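Local coordinates for amine Dehydrogenase (Pseudomonas putida, PDB 1JMX), which binds two hemes c covalently and, as the alpha subunit of a quinohemoprotein amine dehydrogenase, probably passes on electrons drawn from amines, at residues A[6-11]-A[58-63]; A[26-31]-A[66-71]; A[300-305]-A[332-337]. One frame throughout, in Å; residues are numbered along the deposited sequence.

Interaction 1. Residues A[6-11]-A[58-63]; sequences SLLQNK and RTLVKY. With HEC (heme c), chain F.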
loop_
_atom_site.group_PDB
_atom_site.type_symbol
_atom_site.label_atom_id
_atom_site.label_comp_id
_atom_site.label_asym_id
_atom_site.label_seq_id
_atom_site.Cartn_x
_atom_site.Cartn_y
_atom_site.Cartn_z
ATOM N N SER A 6 -20.647 26.389 14.379
ATOM C CA SER A 6 -19.725 27.167 15.193
ATOM C C SER A 6 -18.361 26.499 15.269
ATOM O O SER A 6 -17.350 27.188 15.279
ATOM C CB SER A 6 -20.298 27.433 16.591
ATOM O OG SER A 6 -19.734 26.582 17.571
ATOM N N LEU A 7 -18.337 25.165 15.332
ATOM C CA LEU A 7 -17.081 24.407 15.366
ATOM C C LEU A 7 -16.367 24.538 14.026
ATOM O O LEU A 7 -15.144 24.596 13.964
ATOM C CB LEU A 7 -17.343 22.929 15.660
ATOM C CG LEU A 7 -17.352 22.492 17.122
ATOM C CD1 LEU A 7 -17.735 21.026 17.223
ATOM C CD2 LEU A 7 -15.986 22.726 17.733
ATOM N N LEU A 8 -17.151 24.560 12.957
ATOM C CA LEU A 8 -16.630 24.711 11.604
ATOM C C LEU A 8 -15.809 25.988 11.511
ATOM O O LEU A 8 -14.733 26.009 10.922
ATOM C CB LEU A 8 -17.783 24.822 10.609
ATOM C CG LEU A 8 -18.035 23.678 9.642
ATOM C CD1 LEU A 8 -19.047 24.150 8.618
ATOM C CD2 LEU A 8 -16.741 23.261 8.966
ATOM N N GLN A 9 -16.347 27.062 12.071
ATOM C CA GLN A 9 -15.672 28.348 12.059
ATOM C C GLN A 9 -14.495 28.434 13.037
ATOM O O GLN A 9 -13.411 28.854 12.660
ATOM C CB GLN A 9 -16.685 29.449 12.345
ATOM C CG GLN A 9 -16.141 30.846 12.188
ATOM C CD GLN A 9 -16.238 31.617 13.475
ATOM O OE1 GLN A 9 -15.405 31.452 14.371
ATOM N NE2 GLN A 9 -17.277 32.425 13.602
ATOM N N ASN A 10 -14.712 28.027 14.283
ATOM C CA ASN A 10 -13.682 28.074 15.325
ATOM C C ASN A 10 -12.438 27.239 15.026
ATOM O O ASN A 10 -11.338 27.576 15.469
ATOM C CB ASN A 10 -14.231 27.563 16.667
ATOM C CG ASN A 10 -15.200 28.524 17.333
ATOM O OD1 ASN A 10 -15.668 29.511 16.736
ATOM N ND2 ASN A 10 -15.532 28.223 18.587
ATOM N N LYS A 11 -12.625 26.135 14.308
ATOM C CA LYS A 11 -11.535 25.211 14.021
ATOM C C LYS A 11 -10.974 25.162 12.604
ATOM O O LYS A 11 -9.841 24.733 12.405
ATOM C CB LYS A 11 -11.978 23.802 14.417
ATOM C CG LYS A 11 -12.299 23.624 15.896
ATOM C CD LYS A 11 -11.039 23.446 16.713
ATOM C CE LYS A 11 -11.351 23.315 18.185
ATOM N NZ LYS A 11 -10.101 23.146 18.976
ATOM N N ARG A 58 -15.935 14.194 16.234
ATOM C CA ARG A 58 -17.149 13.402 16.021
ATOM C C ARG A 58 -18.320 14.300 15.669
ATOM O O ARG A 58 -19.168 13.934 14.861
ATOM C CB ARG A 58 -17.518 12.586 17.265
ATOM C CG ARG A 58 -16.916 11.194 17.293
ATOM C CD ARG A 58 -17.510 10.345 18.400
ATOM N NE ARG A 58 -17.225 10.880 19.727
ATOM C CZ ARG A 58 -16.052 10.768 20.345
ATOM N NH1 ARG A 58 -15.037 10.147 19.757
ATOM N NH2 ARG A 58 -15.911 11.227 21.582
ATOM N N THR A 59 -18.363 15.476 16.288
ATOM C CA THR A 59 -19.435 16.427 16.033
ATOM C C THR A 59 -19.366 16.939 14.602
ATOM O O THR A 59 -20.377 16.964 13.906
ATOM C CB THR A 59 -19.382 17.621 17.014
ATOM O OG1 THR A 59 -19.508 17.136 18.356
ATOM C CG2 THR A 59 -20.518 18.615 16.728
ATOM N N LEU A 60 -18.169 17.315 14.156
ATOM C CA LEU A 60 -17.991 17.824 12.798
ATOM C C LEU A 60 -18.276 16.783 11.727
ATOM O O LEU A 60 -18.867 17.101 10.701
ATOM C CB LEU A 60 -16.599 18.425 12.612
ATOM C CG LEU A 60 -16.475 19.845 13.164
ATOM C CD1 LEU A 60 -15.057 20.346 12.985
ATOM C CD2 LEU A 60 -17.459 20.769 12.454
ATOM N N VAL A 61 -17.867 15.541 11.971
ATOM C CA VAL A 61 -18.103 14.451 11.021
ATOM C C VAL A 61 -19.606 14.259 10.834
ATOM O O VAL A 61 -20.087 14.186 9.711
ATOM C CB VAL A 61 -17.455 13.121 11.502
ATOM C CG1 VAL A 61 -17.909 11.954 10.625
ATOM C CG2 VAL A 61 -15.930 13.239 11.478
ATOM N N LYS A 62 -20.344 14.226 11.943
ATOM C CA LYS A 62 -21.795 14.060 11.910
ATOM C C LYS A 62 -22.413 15.195 11.102
ATOM O O LYS A 62 -23.207 14.963 10.187
ATOM C CB LYS A 62 -22.362 14.055 13.335
ATOM C CG LYS A 62 -23.891 13.953 13.427
ATOM C CD LYS A 62 -24.380 12.543 13.140
ATOM C CE LYS A 62 -25.884 12.404 13.331
ATOM N NZ LYS A 62 -26.686 12.842 12.159
ATOM N N TYR A 63 -21.989 16.417 11.412
ATOM C CA TYR A 63 -22.485 17.609 10.738
ATOM C C TYR A 63 -22.209 17.589 9.237
ATOM O O TYR A 63 -23.103 17.816 8.425
ATOM C CB TYR A 63 -21.871 18.874 11.366
ATOM C CG TYR A 63 -22.313 20.153 10.693
ATOM C CD1 TYR A 63 -21.469 20.834 9.808
ATOM C CD2 TYR A 63 -23.599 20.661 10.897
ATOM C CE1 TYR A 63 -21.900 21.982 9.138
ATOM C CE2 TYR A 63 -24.040 21.811 10.231
ATOM C CZ TYR A 63 -23.189 22.464 9.352
ATOM O OH TYR A 63 -23.639 23.578 8.677
HETATM FE FE HEC F . -8.384 21.932 5.823
HETATM C CHA HEC F . -7.719 21.061 2.635
HETATM C CHB HEC F . -11.367 20.349 5.644
HETATM C CHC HEC F . -9.061 22.837 9.045
HETATM C CHD HEC F . -5.364 23.551 6.009
HETATM N NA HEC F . -9.336 20.924 4.439
HETATM C C1A HEC F . -8.925 20.648 3.161
HETATM C C2A HEC F . -9.926 19.871 2.440
HETATM C C3A HEC F . -10.944 19.677 3.293
HETATM C C4A HEC F . -10.579 20.327 4.532
HETATM C CMA HEC F . -12.225 18.921 3.001
HETATM C CAA HEC F . -9.815 19.389 1.012
HETATM C CBA HEC F . -9.321 17.960 1.008
HETATM C CGA HEC F . -9.170 17.383 -0.386
HETATM O O1A HEC F . -9.444 18.082 -1.376
HETATM O O2A HEC F . -8.771 16.208 -0.490
HETATM N NB HEC F . -9.873 21.654 7.071
HETATM C C1B HEC F . -11.063 20.959 6.839
HETATM C C2B HEC F . -11.947 20.956 7.956
HETATM C C3B HEC F . -11.299 21.675 8.921
HETATM C C4B HEC F . -10.016 22.094 8.376
HETATM C CMB HEC F . -13.337 20.288 8.023
HETATM C CAB HEC F . -11.893 21.951 10.288
HETATM C CBB HEC F . -11.735 20.901 11.392
HETATM N NC HEC F . -7.417 22.966 7.222
HETATM C C1C HEC F . -7.848 23.246 8.513
HETATM C C2C HEC F . -6.880 24.024 9.244
HETATM C C3C HEC F . -5.859 24.239 8.409
HETATM C C4C HEC F . -6.181 23.570 7.144
HETATM C CMC HEC F . -7.030 24.507 10.686
HETATM C CAC HEC F . -4.734 25.226 8.683
HETATM C CBC HEC F . -3.495 24.836 9.465
HETATM N ND HEC F . -6.854 22.242 4.588
HETATM C C1D HEC F . -5.678 22.926 4.808
HETATM C C2D HEC F . -4.810 22.915 3.623
HETATM C C3D HEC F . -5.506 22.202 2.691
HETATM C C4D HEC F . -6.743 21.806 3.296
HETATM C CMD HEC F . -3.429 23.565 3.481
HETATM C CAD HEC F . -5.102 21.855 1.259
HETATM C CBD HEC F . -4.230 20.619 1.094
HETATM C CGD HEC F . -4.865 19.364 1.642
HETATM O O1D HEC F . -4.429 18.879 2.689
HETATM O O2D HEC F . -5.809 18.844 1.030
#

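Interaction 2. Residues A[26-31]-A[66-71]; sequences RISHQR and DKQGLA. With HEC (heme c), chain F.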
loop_
_atom_site.group_PDB
_atom_site.type_symbol
_atom_site.label_atom_id
_atom_site.label_comp_id
_atom_site.label_asym_id
_atom_site.label_seq_id
_atom_site.Cartn_x
_atom_site.Cartn_y
_atom_site.Cartn_z
ATOM N N ARG A 26 -13.235 24.981 -0.030
ATOM C CA ARG A 26 -12.899 23.559 -0.060
ATOM C C ARG A 26 -13.959 22.701 0.620
ATOM O O ARG A 26 -14.638 21.918 -0.036
ATOM C CB ARG A 26 -11.511 23.323 0.557
ATOM C CG ARG A 26 -10.434 24.214 -0.063
ATOM C CD ARG A 26 -10.095 23.780 -1.477
ATOM N NE ARG A 26 -9.048 22.772 -1.394
ATOM C CZ ARG A 26 -9.117 21.552 -1.898
ATOM N NH1 ARG A 26 -10.175 21.143 -2.570
ATOM N NH2 ARG A 26 -8.161 20.697 -1.614
ATOM N N ILE A 27 -14.144 22.924 1.919
ATOM C CA ILE A 27 -15.100 22.190 2.752
ATOM C C ILE A 27 -16.514 22.066 2.201
ATOM O O ILE A 27 -17.080 20.974 2.188
ATOM C CB ILE A 27 -15.163 22.805 4.166
ATOM C CG1 ILE A 27 -13.764 22.784 4.786
ATOM C CG2 ILE A 27 -16.154 22.041 5.046
ATOM C CD1 ILE A 27 -13.668 23.495 6.107
ATOM N N SER A 28 -17.067 23.169 1.716
ATOM C CA SER A 28 -18.430 23.174 1.194
ATOM C C SER A 28 -18.563 22.862 -0.292
ATOM O O SER A 28 -19.604 23.128 -0.886
ATOM C CB SER A 28 -19.079 24.529 1.479
ATOM O OG SER A 28 -18.914 24.881 2.838
ATOM N N HIS A 29 -17.539 22.258 -0.882
ATOM C CA HIS A 29 -17.563 21.965 -2.310
ATOM C C HIS A 29 -17.200 20.512 -2.597
ATOM O O HIS A 29 -16.752 20.167 -3.693
ATOM C CB HIS A 29 -16.590 22.905 -3.019
ATOM C CG HIS A 29 -16.666 24.313 -2.528
ATOM N ND1 HIS A 29 -17.533 25.241 -3.059
ATOM C CD2 HIS A 29 -16.036 24.932 -1.502
ATOM C CE1 HIS A 29 -17.439 26.370 -2.380
ATOM N NE2 HIS A 29 -16.538 26.209 -1.430
ATOM N N GLN A 30 -17.402 19.674 -1.585
ATOM C CA GLN A 30 -17.108 18.258 -1.671
ATOM C C GLN A 30 -18.146 17.475 -0.865
ATOM O O GLN A 30 -18.666 17.971 0.136
ATOM C CB GLN A 30 -15.714 17.990 -1.093
ATOM C CG GLN A 30 -14.576 18.733 -1.779
ATOM C CD GLN A 30 -13.253 18.564 -1.063
ATOM O OE1 GLN A 30 -13.139 17.777 -0.124
ATOM N NE2 GLN A 30 -12.252 19.313 -1.489
ATOM N N ARG A 31 -18.474 16.271 -1.329
ATOM C CA ARG A 31 -19.423 15.386 -0.631
ATOM C C ARG A 31 -18.725 14.051 -0.444
ATOM O O ARG A 31 -18.125 13.530 -1.380
ATOM C CB ARG A 31 -20.720 15.201 -1.424
ATOM C CG ARG A 31 -21.554 16.460 -1.512
ATOM C CD ARG A 31 -22.951 16.206 -2.022
ATOM N NE ARG A 31 -23.002 15.891 -3.443
ATOM C CZ ARG A 31 -23.292 14.687 -3.922
ATOM N NH1 ARG A 31 -23.543 13.690 -3.087
ATOM N NH2 ARG A 31 -23.394 14.491 -5.230
ATOM N N ASP A 66 -24.002 14.613 7.162
ATOM C CA ASP A 66 -25.420 14.843 6.911
ATOM C C ASP A 66 -25.605 15.917 5.850
ATOM O O ASP A 66 -26.369 15.734 4.912
ATOM C CB ASP A 66 -26.134 15.280 8.191
ATOM C CG ASP A 66 -26.398 14.137 9.149
ATOM O OD1 ASP A 66 -25.707 13.094 9.111
ATOM O OD2 ASP A 66 -27.314 14.293 9.970
ATOM N N LYS A 67 -24.902 17.039 6.005
ATOM C CA LYS A 67 -24.985 18.158 5.061
ATOM C C LYS A 67 -24.455 17.815 3.668
ATOM O O LYS A 67 -25.093 18.108 2.649
ATOM C CB LYS A 67 -24.208 19.366 5.604
ATOM C CG LYS A 67 -25.077 20.546 6.012
ATOM C CD LYS A 67 -26.128 20.126 7.052
ATOM C CE LYS A 67 -25.492 19.429 8.267
ATOM N NZ LYS A 67 -26.454 18.768 9.225
ATOM N N GLN A 68 -23.272 17.209 3.636
ATOM C CA GLN A 68 -22.625 16.843 2.385
ATOM C C GLN A 68 -22.266 15.366 2.307
ATOM O O GLN A 68 -21.103 14.979 2.406
ATOM C CB GLN A 68 -21.389 17.713 2.187
ATOM C CG GLN A 68 -21.714 19.187 2.003
ATOM C CD GLN A 68 -20.669 20.083 2.620
ATOM O OE1 GLN A 68 -20.995 21.087 3.253
ATOM N NE2 GLN A 68 -19.408 19.717 2.460
ATOM N N GLY A 69 -23.289 14.545 2.128
ATOM C CA GLY A 69 -23.083 13.116 2.022
ATOM C C GLY A 69 -23.412 12.637 0.626
ATOM O O GLY A 69 -23.584 13.435 -0.295
ATOM N N LEU A 70 -23.477 11.324 0.462
ATOM C CA LEU A 70 -23.790 10.742 -0.832
ATOM C C LEU A 70 -25.161 10.080 -0.769
ATOM O O LEU A 70 -25.573 9.587 0.275
ATOM C CB LEU A 70 -22.756 9.674 -1.209
ATOM C CG LEU A 70 -21.264 9.985 -1.228
ATOM C CD1 LEU A 70 -20.520 8.776 -1.766
ATOM C CD2 LEU A 70 -20.984 11.186 -2.094
ATOM N N ALA A 71 -25.879 10.100 -1.880
ATOM C CA ALA A 71 -27.162 9.427 -1.940
ATOM C C ALA A 71 -26.833 7.924 -1.919
ATOM O O ALA A 71 -25.708 7.524 -2.227
ATOM C CB ALA A 71 -27.889 9.801 -3.220
HETATM FE FE HEC F . -8.384 21.932 5.823
HETATM C CHA HEC F . -7.719 21.061 2.635
HETATM C CHB HEC F . -11.367 20.349 5.644
HETATM C CHC HEC F . -9.061 22.837 9.045
HETATM C CHD HEC F . -5.364 23.551 6.009
HETATM N NA HEC F . -9.336 20.924 4.439
HETATM C C1A HEC F . -8.925 20.648 3.161
HETATM C C2A HEC F . -9.926 19.871 2.440
HETATM C C3A HEC F . -10.944 19.677 3.293
HETATM C C4A HEC F . -10.579 20.327 4.532
HETATM C CMA HEC F . -12.225 18.921 3.001
HETATM C CAA HEC F . -9.815 19.389 1.012
HETATM C CBA HEC F . -9.321 17.960 1.008
HETATM C CGA HEC F . -9.170 17.383 -0.386
HETATM O O1A HEC F . -9.444 18.082 -1.376
HETATM O O2A HEC F . -8.771 16.208 -0.490
HETATM N NB HEC F . -9.873 21.654 7.071
HETATM C C1B HEC F . -11.063 20.959 6.839
HETATM C C2B HEC F . -11.947 20.956 7.956
HETATM C C3B HEC F . -11.299 21.675 8.921
HETATM C C4B HEC F . -10.016 22.094 8.376
HETATM C CMB HEC F . -13.337 20.288 8.023
HETATM C CAB HEC F . -11.893 21.951 10.288
HETATM C CBB HEC F . -11.735 20.901 11.392
HETATM N NC HEC F . -7.417 22.966 7.222
HETATM C C1C HEC F . -7.848 23.246 8.513
HETATM C C2C HEC F . -6.880 24.024 9.244
HETATM C C3C HEC F . -5.859 24.239 8.409
HETATM C C4C HEC F . -6.181 23.570 7.144
HETATM C CMC HEC F . -7.030 24.507 10.686
HETATM C CAC HEC F . -4.734 25.226 8.683
HETATM C CBC HEC F . -3.495 24.836 9.465
HETATM N ND HEC F . -6.854 22.242 4.588
HETATM C C1D HEC F . -5.678 22.926 4.808
HETATM C C2D HEC F . -4.810 22.915 3.623
HETATM C C3D HEC F . -5.506 22.202 2.691
HETATM C C4D HEC F . -6.743 21.806 3.296
HETATM C CMD HEC F . -3.429 23.565 3.481
HETATM C CAD HEC F . -5.102 21.855 1.259
HETATM C CBD HEC F . -4.230 20.619 1.094
HETATM C CGD HEC F . -4.865 19.364 1.642
HETATM O O1D HEC F . -4.429 18.879 2.689
HETATM O O2D HEC F . -5.809 18.844 1.030
HETATM O O HOH W 1 -20.000 23.271 4.641
#

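Interaction 3. Residues A[300-305]-A[332-337]; sequences SEITLV and VRLKAR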
loop_
_atom_site.group_PDB
_atom_site.type_symbol
_atom_site.label_atom_id
_atom_site.label_comp_id
_atom_site.label_asym_id
_atom_site.label_seq_id
_atom_site.Cartn_x
_atom_site.Cartn_y
_atom_site.Cartn_z
ATOM N N SER A 300 -31.903 -33.585 8.253
ATOM C CA SER A 300 -31.225 -32.365 8.675
ATOM C C SER A 300 -32.110 -31.376 9.409
ATOM O O SER A 300 -33.291 -31.220 9.087
ATOM C CB SER A 300 -30.598 -31.668 7.462
ATOM O OG SER A 300 -30.046 -30.411 7.814
ATOM N N GLU A 301 -31.519 -30.718 10.406
ATOM C CA GLU A 301 -32.214 -29.710 11.192
ATOM C C GLU A 301 -32.082 -28.403 10.418
ATOM O O GLU A 301 -30.977 -27.889 10.236
ATOM C CB GLU A 301 -31.565 -29.577 12.572
ATOM C CG GLU A 301 -32.484 -29.036 13.689
ATOM C CD GLU A 301 -32.486 -27.514 13.821
ATOM O OE1 GLU A 301 -31.425 -26.935 14.181
ATOM O OE2 GLU A 301 -33.561 -26.899 13.596
ATOM N N ILE A 302 -33.197 -27.926 9.879
ATOM C CA ILE A 302 -33.200 -26.686 9.131
ATOM C C ILE A 302 -33.981 -25.633 9.895
ATOM O O ILE A 302 -35.024 -25.914 10.480
ATOM C CB ILE A 302 -33.830 -26.873 7.752
ATOM C CG1 ILE A 302 -32.976 -27.820 6.919
ATOM C CG2 ILE A 302 -33.969 -25.545 7.045
ATOM C CD1 ILE A 302 -33.477 -27.996 5.501
ATOM N N THR A 303 -33.457 -24.417 9.904
ATOM C CA THR A 303 -34.122 -23.320 10.576
ATOM C C THR A 303 -34.338 -22.161 9.606
ATOM O O THR A 303 -33.475 -21.840 8.799
ATOM C CB THR A 303 -33.371 -22.884 11.856
ATOM O OG1 THR A 303 -33.283 -21.455 11.909
ATOM C CG2 THR A 303 -31.988 -23.505 11.932
ATOM N N LEU A 304 -35.554 -21.626 9.613
ATOM C CA LEU A 304 -35.933 -20.513 8.755
ATOM C C LEU A 304 -35.862 -19.222 9.555
ATOM O O LEU A 304 -36.309 -19.161 10.700
ATOM C CB LEU A 304 -37.348 -20.716 8.198
ATOM C CG LEU A 304 -37.582 -21.840 7.178
ATOM C CD1 LEU A 304 -36.642 -21.659 5.987
ATOM C CD2 LEU A 304 -37.376 -23.206 7.817
ATOM N N VAL A 305 -35.260 -18.201 8.957
ATOM C CA VAL A 305 -35.108 -16.907 9.612
ATOM C C VAL A 305 -35.957 -15.909 8.846
ATOM O O VAL A 305 -36.058 -15.990 7.617
ATOM C CB VAL A 305 -33.625 -16.441 9.594
ATOM C CG1 VAL A 305 -33.426 -15.259 10.530
ATOM C CG2 VAL A 305 -32.706 -17.590 9.974
ATOM N N VAL A 332 -38.136 -20.321 12.706
ATOM C CA VAL A 332 -38.849 -21.589 12.631
ATOM C C VAL A 332 -37.831 -22.720 12.510
ATOM O O VAL A 332 -37.107 -22.797 11.528
ATOM C CB VAL A 332 -39.825 -21.619 11.420
ATOM C CG1 VAL A 332 -40.548 -22.964 11.344
ATOM C CG2 VAL A 332 -40.845 -20.482 11.539
ATOM N N ARG A 333 -37.715 -23.536 13.554
ATOM C CA ARG A 333 -36.788 -24.671 13.549
ATOM C C ARG A 333 -37.527 -25.966 13.241
ATOM O O ARG A 333 -38.581 -26.247 13.821
ATOM C CB ARG A 333 -36.084 -24.803 14.889
ATOM C CG ARG A 333 -35.061 -23.735 15.143
ATOM C CD ARG A 333 -34.519 -23.872 16.535
ATOM N NE ARG A 333 -34.190 -25.267 16.817
ATOM C CZ ARG A 333 -34.529 -25.907 17.938
ATOM N NH1 ARG A 333 -35.216 -25.277 18.896
ATOM N NH2 ARG A 333 -34.172 -27.181 18.106
ATOM N N LEU A 334 -36.967 -26.764 12.341
ATOM C CA LEU A 334 -37.603 -28.011 11.967
ATOM C C LEU A 334 -36.631 -29.101 11.582
ATOM O O LEU A 334 -35.445 -28.860 11.347
ATOM C CB LEU A 334 -38.615 -27.774 10.838
ATOM C CG LEU A 334 -38.168 -26.964 9.615
ATOM C CD1 LEU A 334 -37.502 -27.871 8.577
ATOM C CD2 LEU A 334 -39.380 -26.280 9.002
ATOM N N LYS A 335 -37.131 -30.325 11.607
ATOM C CA LYS A 335 -36.333 -31.470 11.223
ATOM C C LYS A 335 -36.870 -31.794 9.845
ATOM O O LYS A 335 -38.086 -31.785 9.635
ATOM C CB LYS A 335 -36.582 -32.644 12.165
ATOM C CG LYS A 335 -35.499 -33.686 12.099
ATOM C CD LYS A 335 -34.259 -33.213 12.838
ATOM C CE LYS A 335 -34.513 -33.142 14.350
ATOM N NZ LYS A 335 -33.288 -32.741 15.118
ATOM N N ALA A 336 -35.979 -32.008 8.890
ATOM C CA ALA A 336 -36.423 -32.318 7.545
ATOM C C ALA A 336 -35.736 -33.567 7.061
ATOM O O ALA A 336 -34.704 -33.977 7.600
ATOM C CB ALA A 336 -36.136 -31.164 6.607
ATOM N N ARG A 337 -36.314 -34.167 6.032
ATOM C CA ARG A 337 -35.765 -35.382 5.459
ATOM C C ARG A 337 -36.048 -35.352 3.979
ATOM O O ARG A 337 -37.171 -35.109 3.576
ATOM C CB ARG A 337 -36.435 -36.617 6.075
ATOM C CG ARG A 337 -35.783 -37.939 5.699
ATOM C CD ARG A 337 -36.580 -39.123 6.242
ATOM N NE ARG A 337 -36.934 -38.945 7.654
ATOM C CZ ARG A 337 -38.176 -39.033 8.133
ATOM N NH1 ARG A 337 -39.196 -39.302 7.320
ATOM N NH2 ARG A 337 -38.407 -38.836 9.425
#

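Interaction 1. Residues A[6-11]-A[58-63]
Leu60 places its CG anti to the carbonyl carbon (chi1 -80°), which sends the isobutyl group between Leu7 and Leu8, while Tyr63, one turn further on, has its CG anti to the backbone N (chi1 178°) and reaches Leu8 with its ring. The branch of Leu60 divides the work. CD2 lies against the backbone of 6-11, 3.8 Å from Leu8 N, and also meets Leu7 CB at 3.9 Å. CD1 turns to the heme, where it touches the vinyl-derived carbon CBB of heme c at 3.7 Å. A leucine suits this place because its two methyls can serve a helix and a cofactor at once. On one flank, Leu7 CD1 rests on the methyl CG2 of Thr59 at 3.7 Å, the two side chains crossing at about a right angle. The threonine hydroxyl is hydrogen-bonded back to Asp55 O in its own helix, so the residue can offer its methyl to the interface. On the other flank, Leu8 CD1 meets Tyr63 CE1 at 3.6 Å, approaching the ring obliquely. Side chain to side chain the contact is apolar, and no hydrogen bond crosses between the segments.

The short helix axes pass 10.2 Å apart at 121°. Helix 4-12 leads into Cys12, which with Cys15 holds heme c covalently, and Lys11 O approaches the heme methyl CMC at 3.3 Å. This steep helix packing beside the heme recalls the paired terminal helices of small cytochromes c. Beyond the pair, helix 34-48 packs Ile41 on Leu60 and, with Leu38, on Val61. Strand 23-24 brings Tyr24 against Leu8, and Lys62 leans on barrel strand 223-233 through Ile231 and Tyr233.

Interaction 2. Residues A[26-31]-A[66-71]
Arg31 and Gln68 bring their backbones together, CA to CA 4.6 Å, just where the chain of 66-71 leaves helical geometry at Gln68 and runs on past the loop 26-31. The amide of Gln68 reaches into that loop. Its NE2 gives one N-H to Ile27 O at 2.7 Å and the other to Gln30 O at 3.0 Å. The second bond points nearly along the C=O axis (165°), and both acceptors sit somewhat out of the amide plane. Glutamine fits here because its remaining oxygen is useful too: a water lies 2.8 Å from Gln68 OE1, to which it donates, and 2.6 Å from Ser28 OG, which is also bonded to Tyr24 N. The amide is thus held at both ends.

Arg31 runs obliquely past Gln68, its guanidinium turned 86° from the amide. A bend at chi3 lets NH1 meet a lone pair of Gly69 O at 2.8 Å, within both the guanidinium and carbonyl planes (158° at the hydrogen). Glu74 also binds NH1, and Leu162 O takes NH2, so this buried charge is well satisfied. At the loop's other side, Gln30 NE2 bonds heme propionate oxygen O1A at 3.1 Å. The OE1 of the same amide is bonded by Lys32. Arg26 NH2 adds a weak bond to O1A, and Ile27 lies against the porphyrin.

Around this junction, Ile27 packs on Cys12 of helix 4-12, Glu118 of helix 116-129 bonds Arg26 and Gln30, and strand 112-113 pairs with Arg31 through Arg113, whose side chain also touches Leu70.

Interaction 3. Residues A[300-305]-A[332-337]
Glu301 and Arg333 meet diagonally across two antiparallel strands of an E-set, immunoglobulin-like domain. Strands 299-307 and 331-338 are neighbours in its sheet, joined here by six backbone hydrogen bonds in which Ser300, Ile302 and Leu304 pair with Ala336, Leu334 and Val332. As in any extended strand, side chains alternate between two faces, one largely polar and one largely apolar.

On the polar face Glu301 bends at chi2 so that its carboxylate lies back over the partner strand. OE2 comes to the edge of the Arg333 guanidinium, near its plane, but the salt bridge to NE is long, 3.7 Å, and the two flat groups are turned 81° apart. OE2 also lies 3.5 Å from Arg333 CB. Arg333 has a further acidic partner through NH1, Glu326 on strand 319-327. Its aliphatic part is used as well: CG packs on Thr303 CB at 3.8 Å. Lys335 crosses Glu301 at about a right angle, its ammonium end passing by the CG methylene. Long, flexible charged chains suit a face that is only partly buried.

The opposite face is mostly apolar, with Ile302, Leu304, Val332 and Leu334 beside the small pair Ser300 and Ala336. Leu334 takes the rarer first torsion, CG between the backbone N and the carbonyl carbon (chi1 49°), and so splits its methyls between two neighbours: CD1 meets Ile302 CB at 3.9 Å, and CD2 meets Leu304 CD2 at 3.9 Å, the two leucines crossing obliquely. Leu304 and Val332, directly paired, approach CB to CB at 4.2 Å. Val289 of strand 285-295 and Leu315 extend this core.

Val332 O is shared by two donors of differing strength: Leu304 N bonds it at 2.7 Å, and Thr303 CA makes a C-H...O contact at 3.2 Å.

From the N terminus, helix 4-12 comes first and waits for its partner until interaction 1 closes a loop of 46 residues at 58-63. Within that loop lies 26-31, whose own partner, 66-71, follows later, so interactions 1 and 2 cross. Both use helix 54-67, one along its body and the other at its C-terminal exit, and they touch through Leu8 and Ile27. Both touch the same heme c within the heme-binding region. Interaction 3 opens only after both have closed. It ties two strands of domain III across a 26-residue link, about 27 Å from interaction 2 at the nearest atoms and on the opposite side of the chain's centre.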